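Local coordinates for protein prolyl-tRNA synthetase (Giardia lamblia ATCC 50803, PDB 3IAL) that probably catalyses the ATP-dependent attachment of proline to tRNA(Pro), releasing AMP and diphosphate, and is captured here with its prolyl-adenylate intermediate bound, at residues L202-Q207 / T275-C280; G233-T238 / G457-F462; M439-K444 / V450-N455. All coordinates share one frame; numbering follows the deposited sequence.

Contact 1 opens at 202-207, just after helix 180-201, and closes at 275-280, the start of helix 276-285; its loop includes most of the antiparallel strands of the class II catalytic core. Contact 2 opens inside that loop, at 233-238, and closes far along the chain at 457-462, so the two cross. Contact 3 closes a short loop, 439-444 to 450-455, nested within that of contact 2. Contacts 1 and 2 touch each other and both reach prolyl-adenylate. Contact 2 ties the C-terminal region to the catalytic core, and contacts 2 and 3 meet through the neighbouring strands 440-442 and 459-464.

Contact 1: residues L202-Q207 / T275-C280; sequences LCFKGQ and TRVLAC. With PR8 (5'-O-[(R)-hydroxy{[(2S)-pyrrolidin-2-ylcarbonyl]oxy}phosphoryl]adenosine), chain H.
Phe-204 lays one face of its ring on Cys-280, in the second turn of helix 276-285, the motif 3 helix of the class II synthetase core. The CB of Cys-280 stands 3.9 Å from the centroid of the Phe-204 ring, 23° off the ring normal, a CH-pi contact over the face. The sulfur lies more obliquely, with Cys-280 SG 4.9 Å from the same centroid. A small, polarisable cysteine suits this place: its CB can approach the ring closely while SG lies beside it. Phe-204 can reach the helix because its CG stands between the backbone N and the carbonyl carbon (chi1 74°), and the ring of Phe-198 meets it as well. Val-277, one turn earlier, touches both Leu-202 and, more loosely, the Phe-204 ring. Its CG1 presses on Leu-202 CD1 at 3.4 Å, tight for two methyl groups, the two side chains crossing at about a right angle. Branched aliphatic groups can interlock closely in such a buried place, where Ile-61 of helix 52-71 also covers Leu-202. Between these residues and the active site comes Arg-276, in the place of the motif 3 arginine. Its NE and NH1 are held by the carbonyls of Ile-163 and Gln-237, and its guanidinium lies over the adenine of prolyl-adenylate, with ligand atom C4 3.6 Å from Arg-276 NE.

Contact 2: residues G233-T238 / G457-F462; sequences GRVLQT and GGLARF. With PR8 (5'-O-[(R)-hydroxy{[(2S)-pyrrolidin-2-ylcarbonyl]oxy}phosphoryl]adenosine), chain H.
Gly-233 and Gly-457 bring two backbones close together, their CA atoms 4.4 Å apart. Both have positive phi, which favours glycine, and with no side chain on either residue the chains can close in. Beside them Gly-458 N donates to Gly-233 O at 2.7 Å with an N-H...O angle of 150°, meeting a lone pair of Gly-233 O in the carbonyl plane. Here the joint is compact and made of main chain alone. The water side is looser: the same Gly-233 O accepts a second hydrogen bond, from a water that also donates to Gly-458 O, each at 2.7 Å. The water thus bridges the two carbonyls, and Gly-233 O is gripped twice. The join lies where the chain enters strand 235-245 of the antiparallel class II sheet and strand 459-464 of the C-terminal region. The apolar part of the contact is Val-235, whose CG1 lies beside the backbone N (chi1 -64°) and meets Leu-459 CD2 at 3.7 Å. The two branched side chains cross at about a right angle, and Ala-515 of strand 510-515 touches both. Farther along, the two segments diverge, and Gln-237, partly exposed, turns to the ligand. Its extended side chain brings NE2 to the ribose O3' of prolyl-adenylate, a 2.9 Å hydrogen bond. Arg-211 holds Gln-237 OE1, which fixes the rotation of the amide, while the ribose O2' hydroxyl donates to Gln-237 O at 3.0 Å.

Contact 3: residues M439-K444 / V450-N455; sequences MVTNCK and VACIEN
Cys-452 swings SG to the side of CB opposite its backbone N (chi1 173°), which carries the thiol out from helix 446-455 to Thr-441, whose OG1 lies beside its own backbone N (chi1 -53°). The sulfur therefore rests against the branch point of the threonine: Cys-452 SG is 3.6 Å from Thr-441 CB and 3.7 Å from Thr-441 OG1, with the CG2 methyl a little farther off. Cys-443, just past the end of the strand, points to the same helix, its SG 4.1 Å from Cys-452 CB. Cys-452 thus meets Thr-441 through its sulfur and Cys-443 through its CB, in the strand-to-helix packing of a beta-alpha-beta unit: strand 440-442, helix 446-455 and the parallel strand 459-464. Ala-460 of that last strand touches both cysteines, and its small side chain suits the close approach of the helix. Asn-442, pointing away from the helix, turns its OD1 to Arg-461 NH1. A beta-branched threonine fits its strand and offers the sulfur a carbon surface, while its hydroxyl is hydrogen-bonded to Lys-456 NZ, outside the contact. The two sulfurs, Cys-443 SG and Cys-452 SG, stand 4.7 Å apart, so no disulfide joins them, and the helix is held to the strand here by dispersion between polarisable sulfur and carbon.

Contact 1: residues L202-Q207 / T275-C280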
# COMPACT_ATOMS: atom_id res chain seq x y z
N LEU B 202 -16.01 -6.85 8.23
CA LEU B 202 -15.39 -7.99 8.94
C LEU B 202 -16.33 -8.69 9.91
O LEU B 202 -15.92 -9.63 10.58
CB LEU B 202 -14.11 -7.56 9.67
CG LEU B 202 -13.02 -7.03 8.74
CD1 LEU B 202 -11.85 -6.52 9.58
CD2 LEU B 202 -12.58 -8.11 7.74
N CYS B 203 -17.58 -8.24 9.96
CA CYS B 203 -18.64 -8.94 10.70
C CYS B 203 -18.37 -9.21 12.18
O CYS B 203 -18.80 -10.24 12.70
CB CYS B 203 -18.95 -10.28 10.01
SG CYS B 203 -19.39 -10.11 8.29
N PHE B 204 -17.68 -8.30 12.86
CA PHE B 204 -17.53 -8.39 14.32
C PHE B 204 -17.77 -7.05 15.02
O PHE B 204 -17.93 -6.02 14.37
CB PHE B 204 -16.17 -9.01 14.72
CG PHE B 204 -14.99 -8.09 14.53
CD1 PHE B 204 -14.63 -7.19 15.52
CD2 PHE B 204 -14.23 -8.15 13.37
CE1 PHE B 204 -13.54 -6.34 15.35
CE2 PHE B 204 -13.13 -7.29 13.19
CZ PHE B 204 -12.79 -6.40 14.18
N LYS B 205 -17.82 -7.09 16.34
CA LYS B 205 -18.21 -5.96 17.16
C LYS B 205 -17.15 -5.72 18.23
O LYS B 205 -16.49 -6.65 18.69
CB LYS B 205 -19.55 -6.28 17.84
CG LYS B 205 -20.22 -5.10 18.49
CD LYS B 205 -21.52 -5.49 19.14
CE LYS B 205 -22.04 -4.36 20.02
NZ LYS B 205 -23.35 -4.73 20.67
N GLY B 206 -16.99 -4.46 18.63
CA GLY B 206 -16.13 -4.10 19.74
C GLY B 206 -16.88 -3.20 20.70
O GLY B 206 -17.86 -2.57 20.31
N GLN B 207 -16.42 -3.13 21.94
CA GLN B 207 -17.00 -2.20 22.92
C GLN B 207 -16.37 -0.82 22.78
O GLN B 207 -15.18 -0.64 23.08
CB GLN B 207 -16.81 -2.71 24.35
CG GLN B 207 -17.44 -1.80 25.41
CD GLN B 207 -18.95 -1.69 25.27
OE1 GLN B 207 -19.66 -2.69 25.25
NE2 GLN B 207 -19.45 -0.46 25.18
N THR B 275 -2.69 -4.37 12.71
CA THR B 275 -2.90 -5.79 12.43
C THR B 275 -3.84 -6.49 13.42
O THR B 275 -4.33 -7.60 13.14
CB THR B 275 -1.57 -6.54 12.48
OG1 THR B 275 -0.95 -6.33 13.76
CG2 THR B 275 -0.62 -6.07 11.37
N ARG B 276 -4.07 -5.87 14.57
CA ARG B 276 -5.05 -6.36 15.55
C ARG B 276 -6.47 -6.50 14.99
O ARG B 276 -7.23 -7.34 15.47
CB ARG B 276 -5.09 -5.44 16.77
CG ARG B 276 -3.85 -5.55 17.60
CD ARG B 276 -3.94 -4.64 18.80
NE ARG B 276 -2.94 -4.99 19.80
CZ ARG B 276 -2.86 -4.45 21.00
NH1 ARG B 276 -3.72 -3.51 21.39
NH2 ARG B 276 -1.90 -4.86 21.82
N VAL B 277 -6.84 -5.68 14.01
CA VAL B 277 -8.14 -5.79 13.35
C VAL B 277 -8.26 -7.17 12.68
O VAL B 277 -9.27 -7.87 12.86
CB VAL B 277 -8.36 -4.69 12.31
CG1 VAL B 277 -9.75 -4.81 11.66
CG2 VAL B 277 -8.19 -3.30 12.93
N LEU B 278 -7.21 -7.55 11.94
CA LEU B 278 -7.13 -8.88 11.33
C LEU B 278 -7.15 -9.97 12.40
O LEU B 278 -7.88 -10.94 12.28
CB LEU B 278 -5.88 -8.99 10.45
CG LEU B 278 -5.64 -10.31 9.70
CD1 LEU B 278 -6.79 -10.59 8.74
CD2 LEU B 278 -4.30 -10.29 8.95
N ALA B 279 -6.36 -9.78 13.46
CA ALA B 279 -6.38 -10.71 14.59
C ALA B 279 -7.81 -10.98 15.06
O ALA B 279 -8.20 -12.14 15.25
CB ALA B 279 -5.53 -10.19 15.73
N CYS B 280 -8.60 -9.92 15.24
CA CYS B 280 -9.99 -10.04 15.70
C CYS B 280 -10.87 -10.84 14.74
O CYS B 280 -11.51 -11.81 15.14
CB CYS B 280 -10.62 -8.65 15.90
SG CYS B 280 -10.02 -7.76 17.35
C PR8 H . -2.13 5.81 18.55
N PR8 H . -1.04 7.50 17.22
O PR8 H . -1.03 5.25 18.52
P PR8 H . -3.05 3.88 19.82
N1 PR8 H . 1.01 -4.79 18.13
C2 PR8 H . -0.02 -4.69 17.29
N3 PR8 H . -0.85 -3.65 17.30
C4 PR8 H . -0.69 -2.65 18.17
C5 PR8 H . 0.37 -2.72 19.07
C6 PR8 H . 1.23 -3.81 19.04
N6 PR8 H . 2.25 -3.89 19.89
N7 PR8 H . 0.32 -1.62 19.82
C8 PR8 H . -0.72 -0.89 19.42
N9 PR8 H . -1.35 -1.51 18.41
CA PR8 H . -2.33 7.13 17.81
CB PR8 H . -3.30 6.91 16.66
CD PR8 H . -1.27 7.82 15.81
CG PR8 H . -2.40 6.86 15.42
C1' PR8 H . -2.56 -0.99 17.71
O10 PR8 H . -3.23 5.36 19.21
O1P PR8 H . -2.14 3.83 20.99
C2' PR8 H . -3.82 -0.98 18.62
O2' PR8 H . -4.97 -1.39 17.88
O2P PR8 H . -4.53 3.41 20.24
C3' PR8 H . -3.98 0.49 18.95
O3' PR8 H . -5.34 0.77 19.28
C4' PR8 H . -3.65 1.03 17.57
O4' PR8 H . -2.37 0.41 17.32
C5' PR8 H . -3.57 2.54 17.64
O5' PR8 H . -2.60 2.93 18.60

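Contact 2: residues G233-T238 / G457-F462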
# COMPACT_ATOMS: atom_id res chain seq x y z
N GLY B 233 -11.42 -14.59 26.28
CA GLY B 233 -12.10 -13.81 27.30
C GLY B 233 -11.40 -12.52 27.69
O GLY B 233 -11.96 -11.71 28.43
N ARG B 234 -10.17 -12.33 27.20
CA ARG B 234 -9.50 -11.03 27.33
C ARG B 234 -10.01 -10.11 26.24
O ARG B 234 -10.51 -10.58 25.21
CB ARG B 234 -7.99 -11.16 27.16
CG ARG B 234 -7.27 -12.08 28.11
CD ARG B 234 -5.77 -11.89 27.94
NE ARG B 234 -4.99 -12.97 28.55
CZ ARG B 234 -4.84 -14.19 28.04
NH1 ARG B 234 -5.42 -14.53 26.89
NH2 ARG B 234 -4.10 -15.09 28.69
N VAL B 235 -9.88 -8.80 26.46
CA VAL B 235 -10.18 -7.82 25.41
C VAL B 235 -8.89 -7.34 24.73
O VAL B 235 -7.82 -7.28 25.35
CB VAL B 235 -10.93 -6.58 25.96
CG1 VAL B 235 -12.29 -6.97 26.51
CG2 VAL B 235 -10.08 -5.86 27.03
N LEU B 236 -9.02 -6.97 23.46
CA LEU B 236 -7.92 -6.46 22.67
C LEU B 236 -8.28 -5.06 22.19
O LEU B 236 -9.30 -4.89 21.52
CB LEU B 236 -7.71 -7.39 21.47
CG LEU B 236 -6.51 -7.12 20.56
CD1 LEU B 236 -5.21 -7.28 21.34
CD2 LEU B 236 -6.55 -8.03 19.35
N GLN B 237 -7.46 -4.06 22.52
CA GLN B 237 -7.70 -2.70 22.02
C GLN B 237 -7.35 -2.68 20.55
O GLN B 237 -6.19 -2.84 20.17
CB GLN B 237 -6.88 -1.64 22.77
CG GLN B 237 -7.16 -0.23 22.28
CD GLN B 237 -6.25 0.82 22.89
OE1 GLN B 237 -6.03 0.84 24.10
NE2 GLN B 237 -5.72 1.71 22.05
N THR B 238 -8.36 -2.45 19.73
CA THR B 238 -8.28 -2.68 18.28
C THR B 238 -8.50 -1.39 17.48
O THR B 238 -8.27 -1.36 16.27
CB THR B 238 -9.30 -3.77 17.91
OG1 THR B 238 -8.99 -4.95 18.66
CG2 THR B 238 -9.29 -4.10 16.41
N GLY B 457 -14.99 -14.50 31.96
CA GLY B 457 -14.20 -13.61 31.11
C GLY B 457 -15.07 -12.57 30.44
O GLY B 457 -16.21 -12.35 30.84
N GLY B 458 -14.51 -11.91 29.43
CA GLY B 458 -15.19 -10.82 28.74
C GLY B 458 -15.20 -9.55 29.57
O GLY B 458 -14.32 -9.32 30.40
N LEU B 459 -16.21 -8.72 29.33
CA LEU B 459 -16.32 -7.42 29.99
C LEU B 459 -17.28 -7.52 31.18
O LEU B 459 -18.34 -8.14 31.07
CB LEU B 459 -16.82 -6.37 28.99
CG LEU B 459 -15.82 -6.04 27.86
CD1 LEU B 459 -16.53 -5.65 26.56
CD2 LEU B 459 -14.85 -4.95 28.31
N ALA B 460 -16.87 -6.94 32.31
CA ALA B 460 -17.73 -6.80 33.49
C ALA B 460 -18.18 -5.36 33.57
O ALA B 460 -17.36 -4.45 33.71
CB ALA B 460 -16.98 -7.19 34.75
N ARG B 461 -19.49 -5.16 33.46
CA ARG B 461 -20.10 -3.83 33.41
C ARG B 461 -20.72 -3.53 34.77
O ARG B 461 -21.41 -4.36 35.33
CB ARG B 461 -21.16 -3.81 32.32
CG ARG B 461 -21.78 -2.45 32.05
CD ARG B 461 -22.77 -2.58 30.92
NE ARG B 461 -23.51 -1.35 30.65
CZ ARG B 461 -24.68 -1.02 31.21
NH1 ARG B 461 -25.25 -1.81 32.12
NH2 ARG B 461 -25.27 0.12 30.87
N PHE B 462 -20.44 -2.35 35.30
CA PHE B 462 -20.89 -2.01 36.65
C PHE B 462 -21.05 -0.51 36.84
O PHE B 462 -20.23 0.27 36.34
CB PHE B 462 -19.93 -2.58 37.70
CG PHE B 462 -18.51 -2.06 37.61
CD1 PHE B 462 -18.08 -1.01 38.41
CD2 PHE B 462 -17.59 -2.64 36.75
CE1 PHE B 462 -16.77 -0.54 38.34
CE2 PHE B 462 -16.28 -2.18 36.68
CZ PHE B 462 -15.87 -1.13 37.48
C PR8 H . -2.13 5.81 18.55
N PR8 H . -1.04 7.50 17.22
O PR8 H . -1.03 5.25 18.52
P PR8 H . -3.05 3.88 19.82
N1 PR8 H . 1.01 -4.79 18.13
C2 PR8 H . -0.02 -4.69 17.29
N3 PR8 H . -0.85 -3.65 17.30
C4 PR8 H . -0.69 -2.65 18.17
C5 PR8 H . 0.37 -2.72 19.07
C6 PR8 H . 1.23 -3.81 19.04
N6 PR8 H . 2.25 -3.89 19.89
N7 PR8 H . 0.32 -1.62 19.82
C8 PR8 H . -0.72 -0.89 19.42
N9 PR8 H . -1.35 -1.51 18.41
CA PR8 H . -2.33 7.13 17.81
CB PR8 H . -3.30 6.91 16.66
CD PR8 H . -1.27 7.82 15.81
CG PR8 H . -2.40 6.86 15.42
C1' PR8 H . -2.56 -0.99 17.71
O10 PR8 H . -3.23 5.36 19.21
O1P PR8 H . -2.14 3.83 20.99
C2' PR8 H . -3.82 -0.98 18.62
O2' PR8 H . -4.97 -1.39 17.88
O2P PR8 H . -4.53 3.41 20.24
C3' PR8 H . -3.98 0.49 18.95
O3' PR8 H . -5.34 0.77 19.28
C4' PR8 H . -3.65 1.03 17.57
O4' PR8 H . -2.37 0.41 17.32
C5' PR8 H . -3.57 2.54 17.64
O5' PR8 H . -2.60 2.93 18.60
O HOH W 1 -11.84 -10.25 30.69

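Contact 3: residues M439-K444 / V450-N455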
# COMPACT_ATOMS: atom_id res chain seq x y z
N MET B 439 -20.69 -11.70 26.28
CA MET B 439 -19.46 -11.41 27.04
C MET B 439 -19.45 -9.97 27.60
O MET B 439 -18.39 -9.37 27.79
CB MET B 439 -18.24 -11.68 26.16
CG MET B 439 -18.07 -13.15 25.80
SD MET B 439 -17.66 -14.20 27.21
CE MET B 439 -15.88 -14.20 27.13
N VAL B 440 -20.64 -9.44 27.83
CA VAL B 440 -20.85 -8.23 28.61
C VAL B 440 -21.77 -8.64 29.77
O VAL B 440 -22.90 -9.02 29.53
CB VAL B 440 -21.51 -7.13 27.76
CG1 VAL B 440 -21.88 -5.91 28.63
CG2 VAL B 440 -20.57 -6.72 26.62
N THR B 441 -21.25 -8.59 31.00
CA THR B 441 -21.98 -9.06 32.17
C THR B 441 -22.14 -7.95 33.20
O THR B 441 -21.16 -7.38 33.66
CB THR B 441 -21.24 -10.21 32.87
OG1 THR B 441 -20.96 -11.25 31.92
CG2 THR B 441 -22.10 -10.78 34.04
N ASN B 442 -23.38 -7.69 33.60
CA ASN B 442 -23.66 -6.67 34.61
C ASN B 442 -23.32 -7.19 36.01
O ASN B 442 -23.65 -8.31 36.35
CB ASN B 442 -25.12 -6.22 34.51
CG ASN B 442 -25.37 -5.31 33.32
OD1 ASN B 442 -24.72 -4.27 33.17
ND2 ASN B 442 -26.30 -5.70 32.45
N CYS B 443 -22.62 -6.36 36.79
CA CYS B 443 -22.18 -6.73 38.14
C CYS B 443 -22.51 -5.63 39.14
O CYS B 443 -22.37 -4.44 38.83
CB CYS B 443 -20.67 -7.02 38.15
SG CYS B 443 -20.18 -8.32 36.99
N LYS B 444 -22.95 -6.03 40.33
CA LYS B 444 -23.40 -5.09 41.37
C LYS B 444 -22.45 -5.04 42.57
O LYS B 444 -22.80 -4.45 43.59
CB LYS B 444 -24.79 -5.49 41.88
CG LYS B 444 -25.88 -5.53 40.81
CD LYS B 444 -27.29 -5.60 41.43
CE LYS B 444 -27.57 -6.93 42.11
NZ LYS B 444 -26.92 -7.06 43.46
N VAL B 450 -15.25 -9.83 40.05
CA VAL B 450 -14.15 -10.80 40.15
C VAL B 450 -14.56 -12.20 39.66
O VAL B 450 -13.82 -12.84 38.91
CB VAL B 450 -13.64 -10.91 41.61
CG1 VAL B 450 -12.75 -12.13 41.77
CG2 VAL B 450 -12.90 -9.63 42.00
N ALA B 451 -15.71 -12.68 40.11
CA ALA B 451 -16.21 -14.00 39.69
C ALA B 451 -16.45 -14.03 38.18
O ALA B 451 -16.24 -15.07 37.55
CB ALA B 451 -17.49 -14.37 40.44
N CYS B 452 -16.89 -12.91 37.62
CA CYS B 452 -17.12 -12.80 36.18
C CYS B 452 -15.81 -12.95 35.43
O CYS B 452 -15.68 -13.79 34.54
CB CYS B 452 -17.78 -11.46 35.84
SG CYS B 452 -17.92 -11.15 34.06
N ILE B 453 -14.84 -12.12 35.80
CA ILE B 453 -13.50 -12.16 35.22
C ILE B 453 -12.90 -13.57 35.28
O ILE B 453 -12.42 -14.08 34.27
CB ILE B 453 -12.56 -11.14 35.92
CG1 ILE B 453 -13.00 -9.71 35.61
CG2 ILE B 453 -11.11 -11.35 35.49
CD1 ILE B 453 -13.16 -9.38 34.11
N GLU B 454 -12.97 -14.20 36.45
CA GLU B 454 -12.36 -15.51 36.66
C GLU B 454 -13.10 -16.65 35.94
O GLU B 454 -12.47 -17.49 35.29
CB GLU B 454 -12.27 -15.84 38.16
CG GLU B 454 -11.23 -15.02 38.92
CD GLU B 454 -11.13 -15.40 40.39
OE1 GLU B 454 -12.07 -16.03 40.92
OE2 GLU B 454 -10.11 -15.07 41.02
N ASN B 455 -14.43 -16.69 36.06
CA ASN B 455 -15.21 -17.84 35.58
C ASN B 455 -15.69 -17.73 34.15
O ASN B 455 -15.85 -18.74 33.47
CB ASN B 455 -16.42 -18.09 36.49
CG ASN B 455 -16.05 -18.20 37.94
OD1 ASN B 455 -14.94 -18.61 38.28
ND2 ASN B 455 -16.98 -17.82 38.82